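Cycloalternan-forming enzyme (Listeria monocytogenes serovar 1/2a, PDB 5F7U) is a multidomain protein of the glycosyl hydrolase family 31 type, with a TIM-barrel domain, flanking beta domains and a carbohydrate-binding module. Local coordinates at residues A[807-811]-A[899-903]; A[873-879]-A[916-922]. The protein carries 1 engineered substitution. All blocks are in the same frame, centred on the assembly; numbering follows the deposited sequence.

Contact 1: A[807-811]-A[899-903]; sequences TDGYQ and LDAFN
Asp808 O takes a hydrogen bond from the side-chain amide of Asn903, with ND2 of Asn903 3.0 Å from O of Asp808. The N-H...O angle is 161°. The acceptor lies close to the amide plane of Asn903, while the donor is somewhat tilted from the carbonyl plane of Asp808. The carbonyl belongs to a type I turn from Thr807 to Tyr810, in which Thr807 OG1 also accepts from Gly809 N as an ST turn. The carboxylate of Asp808 stacks on the same amide, their planes 22° apart; its OD1 is bonded to Asn825 in the neighbouring strand.

The other end of the amide meets Tyr810. OD1 of Asn903 comes in at the ring edge, 3.2 Å from CE2 of Tyr810, and ring and amide are nearly coplanar. Water 1 spans the two groups: it donates to Asn903 OD1 and lies 2.7 Å from OH of Tyr810. That hydroxyl also bonds Thr875. Phe902 turns its ring edge toward the Tyr810 face in an offset edge-to-face pair, centroids 5.7 Å apart. Its CG is anti to the backbone N (chi1 -176°), which carries the ring toward the tyrosine. Leu899 adds the apolar part. Its CD1 touches CD2 of Tyr810 at 4.0 Å, and its CD2 packs on the carbonyl oxygens of Asp808 and Gly809.

The contact joins the turn after strand 801-806 to the short helix 899-904. The ND2 hydrogen bond and the water on OD1 fix which way round the Asn903 amide lies. One amide thus serves the turn carbonyl with its N-H and the tyrosine side with its oxygen, and Leu899 and Phe902 complete the joint.

Contact 2: A[873-879]-A[916-922]; sequences ETTMQVF and NLTYVKA
Strands 874-879 and 917-922 are antiparallel neighbours in a five-stranded mixed sheet, with 874-879 also paired to strand 825-830. Six backbone hydrogen bonds join them through the hydrogen-bonded pairs Thr874-Ala922, Met876-Val920 and Val878-Thr918. In the middle pair, N of Val920 lies 2.8 Å from O of Met876, and the return bond from Met876 N to Val920 O is equally short. Short CA-H...O contacts fill in between, such as CA of Tyr919 to O of Met876 at 3.0 Å.

Gln877 and Tyr919 lie side by side on one face of the sheet. Gln877 is extended beyond CG (chi2 -176°), so its amide runs along the tyrosine and reaches the far end of the ring. NE2 of Gln877 sits over the ring face toward the rim, 3.4 Å from CZ of Tyr919. CG of Gln877 makes a CH-pi contact over the same ring. The amide is bonded at both ends, OE1 to Arg829 and NE2 to Tyr810 O. Leu917 CD2 meets the ring edge of Phe879 and packs 4.1 Å from Phe879 CB.

At the other end, Glu873 and Lys921 form a long salt bridge, OE2 of Glu873 to NZ of Lys921 at 3.6 Å. Water 2 also links them, donating to Glu873 OE1 and accepting from Lys921 NZ. The ammonium of Lys921 also hydrogen-bonds Phe902 O and Ala905 O.

The opposite face is mainly apolar. CB of Met876 meets CB of Val920 at 4.2 Å, and strands 862-867 and 929-934 cover this side as in a beta-sandwich. Water 4 donates to Val920 O and bonds Thr874 OG1. Packing toward the second sheet is thus mostly apolar, with Thr874 and Thr918 among it; the other face carries most of the amide, aromatic and charged groups.

Contact 2 is a buried strand pair within the mixed sheet, whereas contact 1 is partly buried and joins a turn to a helix near the surface. Their centres are 11 Å apart, and their segments alternate along the chain. Both serve the same sheet: the turn follows 801-806, one of its two edge strands, and the helix lies between strands 874-879 and 917-922 in sequence. The Phe902 ring of contact 1 makes a cation-pi contact with Lys921 of contact 2, and Tyr810 packs on Tyr919. Backbone pairing dominates contact 2, while contact 1 relies on one side-chain amide, a water and aromatic packing.

Contact 1: A[807-811]-A[899-903]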
ATOM      1  N   THR A 807      21.609   0.295 -20.623  1.00 19.27           N
ATOM      2  CA  THR A 807      22.092   0.380 -22.012  1.00 20.09           C
ATOM      3  C   THR A 807      23.624   0.398 -21.987  1.00 20.86           C
ATOM      4  O   THR A 807      24.232   0.422 -20.912  1.00 20.49           O
ATOM      5  CB  THR A 807      21.637   1.676 -22.700  1.00 20.11           C
ATOM      6  OG1 THR A 807      22.305   2.790 -22.091  1.00 19.64           O
ATOM      7  CG2 THR A 807      20.123   1.849 -22.607  1.00 19.56           C
ATOM      8  N   ASP A 808      24.252   0.435 -23.165  1.00 22.14           N
ATOM      9  CA  ASP A 808      25.696   0.651 -23.232  1.00 23.21           C
ATOM     10  C   ASP A 808      26.161   2.001 -22.665  1.00 22.93           C
ATOM     11  O   ASP A 808      27.366   2.235 -22.524  1.00 23.31           O
ATOM     12  CB  ASP A 808      26.193   0.514 -24.677  1.00 24.97           C
ATOM     13  CG  ASP A 808      26.295  -0.927 -25.129  1.00 26.23           C
ATOM     14  OD1 ASP A 808      26.015  -1.850 -24.340  1.00 26.17           O
ATOM     15  OD2 ASP A 808      26.678  -1.145 -26.295  1.00 27.46           O
ATOM     16  N   GLY A 809      25.221   2.901 -22.393  1.00 22.35           N
ATOM     17  CA  GLY A 809      25.530   4.183 -21.762  1.00 22.05           C
ATOM     18  C   GLY A 809      25.756   4.062 -20.261  1.00 21.52           C
ATOM     19  O   GLY A 809      26.438   4.892 -19.660  1.00 21.52           O
ATOM     20  N   TYR A 810      25.165   3.036 -19.649  1.00 20.92           N
ATOM     21  CA  TYR A 810      25.371   2.712 -18.232  1.00 20.22           C
ATOM     22  C   TYR A 810      24.987   3.825 -17.224  1.00 20.10           C
ATOM     23  O   TYR A 810      25.482   3.843 -16.096  1.00 19.86           O
ATOM     24  CB  TYR A 810      26.824   2.230 -18.010  1.00 20.33           C
ATOM     25  CG  TYR A 810      27.061   0.793 -18.425  1.00 20.31           C
ATOM     26  CD1 TYR A 810      26.605  -0.266 -17.625  1.00 19.77           C
ATOM     27  CD2 TYR A 810      27.746   0.484 -19.599  1.00 20.60           C
ATOM     28  CE1 TYR A 810      26.824  -1.585 -17.986  1.00 19.96           C
ATOM     29  CE2 TYR A 810      27.976  -0.841 -19.965  1.00 21.07           C
ATOM     30  CZ  TYR A 810      27.513  -1.867 -19.153  1.00 20.63           C
ATOM     31  OH  TYR A 810      27.744  -3.178 -19.523  1.00 21.16           O
ATOM     32  N   GLN A 811      24.117   4.743 -17.634  1.00 20.30           N
ATOM     33  CA  GLN A 811      23.588   5.742 -16.702  1.00 20.62           C
ATOM     34  C   GLN A 811      22.117   5.458 -16.420  1.00 19.54           C
ATOM     35  O   GLN A 811      21.417   4.944 -17.284  1.00 19.03           O
ATOM     36  CB  GLN A 811      23.729   7.155 -17.267  1.00 22.45           C
ATOM     37  CG  GLN A 811      25.191   7.552 -17.572  1.00 25.12           C
ATOM     38  CD  GLN A 811      26.003   7.864 -16.315  1.00 27.08           C
ATOM     39  OE1 GLN A 811      25.531   8.586 -15.441  1.00 29.54           O
ATOM     40  NE2 GLN A 811      27.238   7.328 -16.219  1.00 28.39           N
ATOM     41  N   LEU A 899      34.550   4.116 -22.110  1.00 32.94           N
ATOM     42  CA  LEU A 899      33.298   3.375 -22.160  1.00 31.54           C
ATOM     43  C   LEU A 899      33.144   2.518 -23.433  1.00 31.06           C
ATOM     44  O   LEU A 899      32.655   1.390 -23.351  1.00 30.18           O
ATOM     45  CB  LEU A 899      32.109   4.319 -21.947  1.00 32.55           C
ATOM     46  CG  LEU A 899      30.778   3.689 -21.535  1.00 32.27           C
ATOM     47  CD1 LEU A 899      30.957   2.720 -20.376  1.00 30.97           C
ATOM     48  CD2 LEU A 899      29.760   4.770 -21.192  1.00 34.25           C
ATOM     49  N   ASP A 900      33.595   3.035 -24.583  1.00 32.62           N
ATOM     50  CA  ASP A 900      33.607   2.282 -25.853  1.00 33.18           C
ATOM     51  C   ASP A 900      34.374   0.963 -25.756  1.00 31.50           C
ATOM     52  O   ASP A 900      33.859  -0.082 -26.155  1.00 31.29           O
ATOM     53  CB  ASP A 900      34.195   3.122 -27.005  1.00 36.23           C
ATOM     54  CG  ASP A 900      33.218   4.154 -27.555  1.00 38.85           C
ATOM     55  OD1 ASP A 900      32.070   4.258 -27.058  1.00 39.08           O
ATOM     56  OD2 ASP A 900      33.605   4.877 -28.498  1.00 41.67           O
ATOM     57  N   ALA A 901      35.592   1.033 -25.214  1.00 30.87           N
ATOM     58  CA  ALA A 901      36.472  -0.126 -25.053  1.00 29.96           C
ATOM     59  C   ALA A 901      35.850  -1.130 -24.095  1.00 27.74           C
ATOM     60  O   ALA A 901      35.870  -2.342 -24.349  1.00 27.96           O
ATOM     61  CB  ALA A 901      37.847   0.312 -24.554  1.00 30.74           C
ATOM     62  N   PHE A 902      35.276  -0.609 -23.010  1.00 26.23           N
ATOM     63  CA  PHE A 902      34.550  -1.421 -22.039  1.00 24.41           C
ATOM     64  C   PHE A 902      33.410  -2.202 -22.666  1.00 24.42           C
ATOM     65  O   PHE A 902      33.242  -3.392 -22.375  1.00 23.83           O
ATOM     66  CB  PHE A 902      34.018  -0.570 -20.881  1.00 23.80           C
ATOM     67  CG  PHE A 902      33.356  -1.384 -19.808  1.00 23.03           C
ATOM     68  CD1 PHE A 902      34.128  -2.126 -18.909  1.00 22.21           C
ATOM     69  CD2 PHE A 902      31.958  -1.444 -19.709  1.00 23.20           C
ATOM     70  CE1 PHE A 902      33.525  -2.887 -17.919  1.00 22.32           C
ATOM     71  CE2 PHE A 902      31.355  -2.224 -18.739  1.00 23.23           C
ATOM     72  CZ  PHE A 902      32.131  -2.941 -17.836  1.00 22.73           C
ATOM     73  N   ASN A 903      32.625  -1.526 -23.502  1.00 25.41           N
ATOM     74  CA  ASN A 903      31.503  -2.161 -24.181  1.00 26.44           C
ATOM     75  C   ASN A 903      31.953  -3.275 -25.143  1.00 27.80           C
ATOM     76  O   ASN A 903      31.329  -4.339 -25.201  1.00 28.00           O
ATOM     77  CB  ASN A 903      30.633  -1.104 -24.859  1.00 27.59           C
ATOM     78  CG  ASN A 903      29.723  -0.380 -23.863  1.00 27.70           C
ATOM     79  OD1 ASN A 903      29.157  -1.004 -22.977  1.00 27.45           O
ATOM     80  ND2 ASN A 903      29.588   0.931 -24.009  1.00 27.90           N
TER
HETATM   81  O   HOH W   1      28.783  -3.634 -21.994  1.00 26.02           O

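Contact 2: A[873-879]-A[916-922]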
ATOM      1  N   GLU A 873      26.140 -12.135 -19.460  1.00 26.46           N
ATOM      2  CA  GLU A 873      27.210 -11.198 -19.100  1.00 26.32           C
ATOM      3  C   GLU A 873      26.702 -10.287 -17.975  1.00 24.91           C
ATOM      4  O   GLU A 873      25.531  -9.915 -17.947  1.00 23.53           O
ATOM      5  CB  GLU A 873      27.558 -10.379 -20.337  1.00 27.98           C
ATOM      6  CG  GLU A 873      28.538  -9.224 -20.193  1.00 29.20           C
ATOM      7  CD  GLU A 873      28.811  -8.593 -21.550  1.00 30.72           C
ATOM      8  OE1 GLU A 873      29.565  -9.198 -22.339  1.00 32.34           O
ATOM      9  OE2 GLU A 873      28.262  -7.511 -21.846  1.00 30.65           O
ATOM     10  N   THR A 874      27.565  -9.982 -17.020  1.00 24.40           N
ATOM     11  CA  THR A 874      27.183  -9.119 -15.912  1.00 23.96           C
ATOM     12  C   THR A 874      28.157  -7.959 -15.788  1.00 23.32           C
ATOM     13  O   THR A 874      29.342  -8.125 -16.033  1.00 23.78           O
ATOM     14  CB  THR A 874      27.120  -9.879 -14.565  1.00 24.49           C
ATOM     15  OG1 THR A 874      28.341 -10.582 -14.363  1.00 26.09           O
ATOM     16  CG2 THR A 874      25.978 -10.880 -14.531  1.00 24.98           C
ATOM     17  N   THR A 875      27.649  -6.797 -15.388  1.00 22.09           N
ATOM     18  CA  THR A 875      28.488  -5.646 -15.092  1.00 21.86           C
ATOM     19  C   THR A 875      28.240  -5.225 -13.647  1.00 21.60           C
ATOM     20  O   THR A 875      27.109  -4.912 -13.280  1.00 20.90           O
ATOM     21  CB  THR A 875      28.192  -4.455 -16.030  1.00 21.81           C
ATOM     22  OG1 THR A 875      28.385  -4.840 -17.403  1.00 22.19           O
ATOM     23  CG2 THR A 875      29.098  -3.257 -15.704  1.00 21.89           C
ATOM     24  N   MET A 876      29.282  -5.234 -12.828  1.00 21.76           N
ATOM     25  CA  MET A 876      29.184  -4.625 -11.504  1.00 21.84           C
ATOM     26  C   MET A 876      29.451  -3.124 -11.640  1.00 21.22           C
ATOM     27  O   MET A 876      30.358  -2.718 -12.379  1.00 21.34           O
ATOM     28  CB  MET A 876      30.215  -5.212 -10.520  1.00 23.36           C
ATOM     29  CG  MET A 876      30.240  -6.725 -10.373  1.00 25.17           C
ATOM     30  SD  MET A 876      28.677  -7.488  -9.880  1.00 27.16           S
ATOM     31  CE  MET A 876      28.392  -6.743  -8.287  1.00 26.54           C
ATOM     32  N   GLN A 877      28.688  -2.309 -10.912  1.00 19.75           N
ATOM     33  CA  GLN A 877      29.070  -0.913 -10.704  1.00 19.01           C
ATOM     34  C   GLN A 877      29.289  -0.709  -9.214  1.00 18.33           C
ATOM     35  O   GLN A 877      28.335  -0.561  -8.442  1.00 17.86           O
ATOM     36  CB  GLN A 877      28.005   0.070 -11.212  1.00 18.67           C
ATOM     37  CG  GLN A 877      27.792   0.079 -12.723  1.00 19.30           C
ATOM     38  CD  GLN A 877      26.798   1.136 -13.168  1.00 19.18           C
ATOM     39  OE1 GLN A 877      25.893   1.529 -12.417  1.00 18.88           O
ATOM     40  NE2 GLN A 877      26.955   1.603 -14.413  1.00 19.62           N
ATOM     41  N   VAL A 878      30.555  -0.698  -8.817  1.00 18.17           N
ATOM     42  CA  VAL A 878      30.918  -0.663  -7.397  1.00 17.98           C
ATOM     43  C   VAL A 878      31.296   0.760  -6.997  1.00 17.80           C
ATOM     44  O   VAL A 878      32.213   1.355  -7.583  1.00 18.43           O
ATOM     45  CB  VAL A 878      32.100  -1.623  -7.093  1.00 18.55           C
ATOM     46  CG1 VAL A 878      32.349  -1.731  -5.592  1.00 18.46           C
ATOM     47  CG2 VAL A 878      31.862  -3.005  -7.685  1.00 19.02           C
ATOM     48  N   PHE A 879      30.639   1.272  -5.953  1.00 17.23           N
ATOM     49  CA  PHE A 879      30.930   2.614  -5.410  1.00 17.03           C
ATOM     50  C   PHE A 879      32.259   2.526  -4.662  1.00 17.70           C
ATOM     51  O   PHE A 879      32.355   1.828  -3.646  1.00 17.98           O
ATOM     52  CB  PHE A 879      29.780   3.039  -4.483  1.00 16.25           C
ATOM     53  CG  PHE A 879      29.788   4.496  -4.076  1.00 15.81           C
ATOM     54  CD1 PHE A 879      29.772   5.527  -5.029  1.00 15.81           C
ATOM     55  CD2 PHE A 879      29.712   4.841  -2.712  1.00 15.53           C
ATOM     56  CE1 PHE A 879      29.714   6.875  -4.634  1.00 15.69           C
ATOM     57  CE2 PHE A 879      29.675   6.175  -2.318  1.00 15.29           C
ATOM     58  CZ  PHE A 879      29.661   7.193  -3.272  1.00 15.24           C
ATOM     59  N   ASN A 916      32.053   8.023  -9.403  1.00 19.02           N
ATOM     60  CA  ASN A 916      32.915   7.214  -8.542  1.00 18.59           C
ATOM     61  C   ASN A 916      32.467   5.756  -8.481  1.00 17.86           C
ATOM     62  O   ASN A 916      32.284   5.167  -7.414  1.00 17.26           O
ATOM     63  CB  ASN A 916      33.061   7.856  -7.154  1.00 18.76           C
ATOM     64  CG  ASN A 916      33.742   9.208  -7.215  1.00 19.27           C
ATOM     65  OD1 ASN A 916      34.868   9.334  -7.723  1.00 20.10           O
ATOM     66  ND2 ASN A 916      33.068  10.228  -6.690  1.00 19.80           N
ATOM     67  N   LEU A 917      32.230   5.195  -9.664  1.00 17.93           N
ATOM     68  CA  LEU A 917      31.841   3.798  -9.788  1.00 17.77           C
ATOM     69  C   LEU A 917      32.859   3.035 -10.606  1.00 18.24           C
ATOM     70  O   LEU A 917      33.240   3.481 -11.686  1.00 18.82           O
ATOM     71  CB  LEU A 917      30.485   3.679 -10.484  1.00 17.59           C
ATOM     72  CG  LEU A 917      29.269   4.263  -9.754  1.00 17.36           C
ATOM     73  CD1 LEU A 917      28.087   4.243 -10.704  1.00 17.92           C
ATOM     74  CD2 LEU A 917      28.952   3.454  -8.505  1.00 16.90           C
ATOM     75  N   THR A 918      33.282   1.889 -10.069  1.00 18.41           N
ATOM     76  CA  THR A 918      34.080   0.922 -10.820  1.00 19.12           C
ATOM     77  C   THR A 918      33.177  -0.075 -11.554  1.00 19.37           C
ATOM     78  O   THR A 918      32.431  -0.827 -10.922  1.00 19.08           O
ATOM     79  CB  THR A 918      35.046   0.145  -9.917  1.00 19.33           C
ATOM     80  OG1 THR A 918      35.837   1.073  -9.157  1.00 19.26           O
ATOM     81  CG2 THR A 918      35.985  -0.706 -10.782  1.00 20.00           C
ATOM     82  N   TYR A 919      33.284  -0.106 -12.880  1.00 20.05           N
ATOM     83  CA  TYR A 919      32.534  -1.082 -13.672  1.00 20.46           C
ATOM     84  C   TYR A 919      33.389  -2.328 -13.823  1.00 20.81           C
ATOM     85  O   TYR A 919      34.572  -2.207 -14.139  1.00 21.30           O
ATOM     86  CB  TYR A 919      32.226  -0.566 -15.085  1.00 21.37           C
ATOM     87  CG  TYR A 919      31.342   0.672 -15.242  1.00 21.44           C
ATOM     88  CD1 TYR A 919      31.124   1.575 -14.192  1.00 20.79           C
ATOM     89  CD2 TYR A 919      30.800   0.979 -16.490  1.00 22.37           C
ATOM     90  CE1 TYR A 919      30.350   2.713 -14.371  1.00 20.98           C
ATOM     91  CE2 TYR A 919      30.038   2.125 -16.682  1.00 22.58           C
ATOM     92  CZ  TYR A 919      29.818   2.984 -15.621  1.00 22.00           C
ATOM     93  OH  TYR A 919      29.070   4.116 -15.805  1.00 22.31           O
ATOM     94  N   VAL A 920      32.802  -3.510 -13.606  1.00 20.63           N
ATOM     95  CA  VAL A 920      33.516  -4.787 -13.821  1.00 21.05           C
ATOM     96  C   VAL A 920      32.635  -5.714 -14.664  1.00 21.59           C
ATOM     97  O   VAL A 920      31.533  -6.075 -14.241  1.00 21.28           O
ATOM     98  CB  VAL A 920      33.903  -5.493 -12.493  1.00 20.70           C
ATOM     99  CG1 VAL A 920      34.656  -6.799 -12.764  1.00 21.21           C
ATOM    100  CG2 VAL A 920      34.760  -4.587 -11.609  1.00 20.45           C
ATOM    101  N   LYS A 921      33.115  -6.074 -15.853  1.00 22.11           N
ATOM    102  CA  LYS A 921      32.397  -6.995 -16.722  1.00 22.97           C
ATOM    103  C   LYS A 921      32.918  -8.413 -16.537  1.00 23.47           C
ATOM    104  O   LYS A 921      34.119  -8.656 -16.685  1.00 24.17           O
ATOM    105  CB  LYS A 921      32.529  -6.576 -18.189  1.00 23.73           C
ATOM    106  CG  LYS A 921      31.731  -7.437 -19.163  1.00 24.52           C
ATOM    107  CD  LYS A 921      31.893  -6.916 -20.584  1.00 25.55           C
ATOM    108  CE  LYS A 921      31.052  -5.676 -20.848  1.00 25.53           C
ATOM    109  NZ  LYS A 921      31.054  -5.316 -22.301  1.00 26.83           N
ATOM    110  N   ALA A 922      32.004  -9.326 -16.210  1.00 23.47           N
ATOM    111  CA  ALA A 922      32.291 -10.765 -16.130  1.00 23.87           C
ATOM    112  C   ALA A 922      31.490 -11.465 -17.212  1.00 24.78           C
ATOM    113  O   ALA A 922      30.329 -11.140 -17.437  1.00 24.69           O
ATOM    114  CB  ALA A 922      31.913 -11.323 -14.763  1.00 23.30           C
TER
HETATM  115  O   HOH W   2      30.752  -7.685 -24.088  1.00 31.79           O
HETATM  116  O   HOH W   3      28.169 -13.026 -15.810  1.00 25.11           O
HETATM  117  O   HOH W   4      30.273  -8.698 -13.084  1.00 32.89           O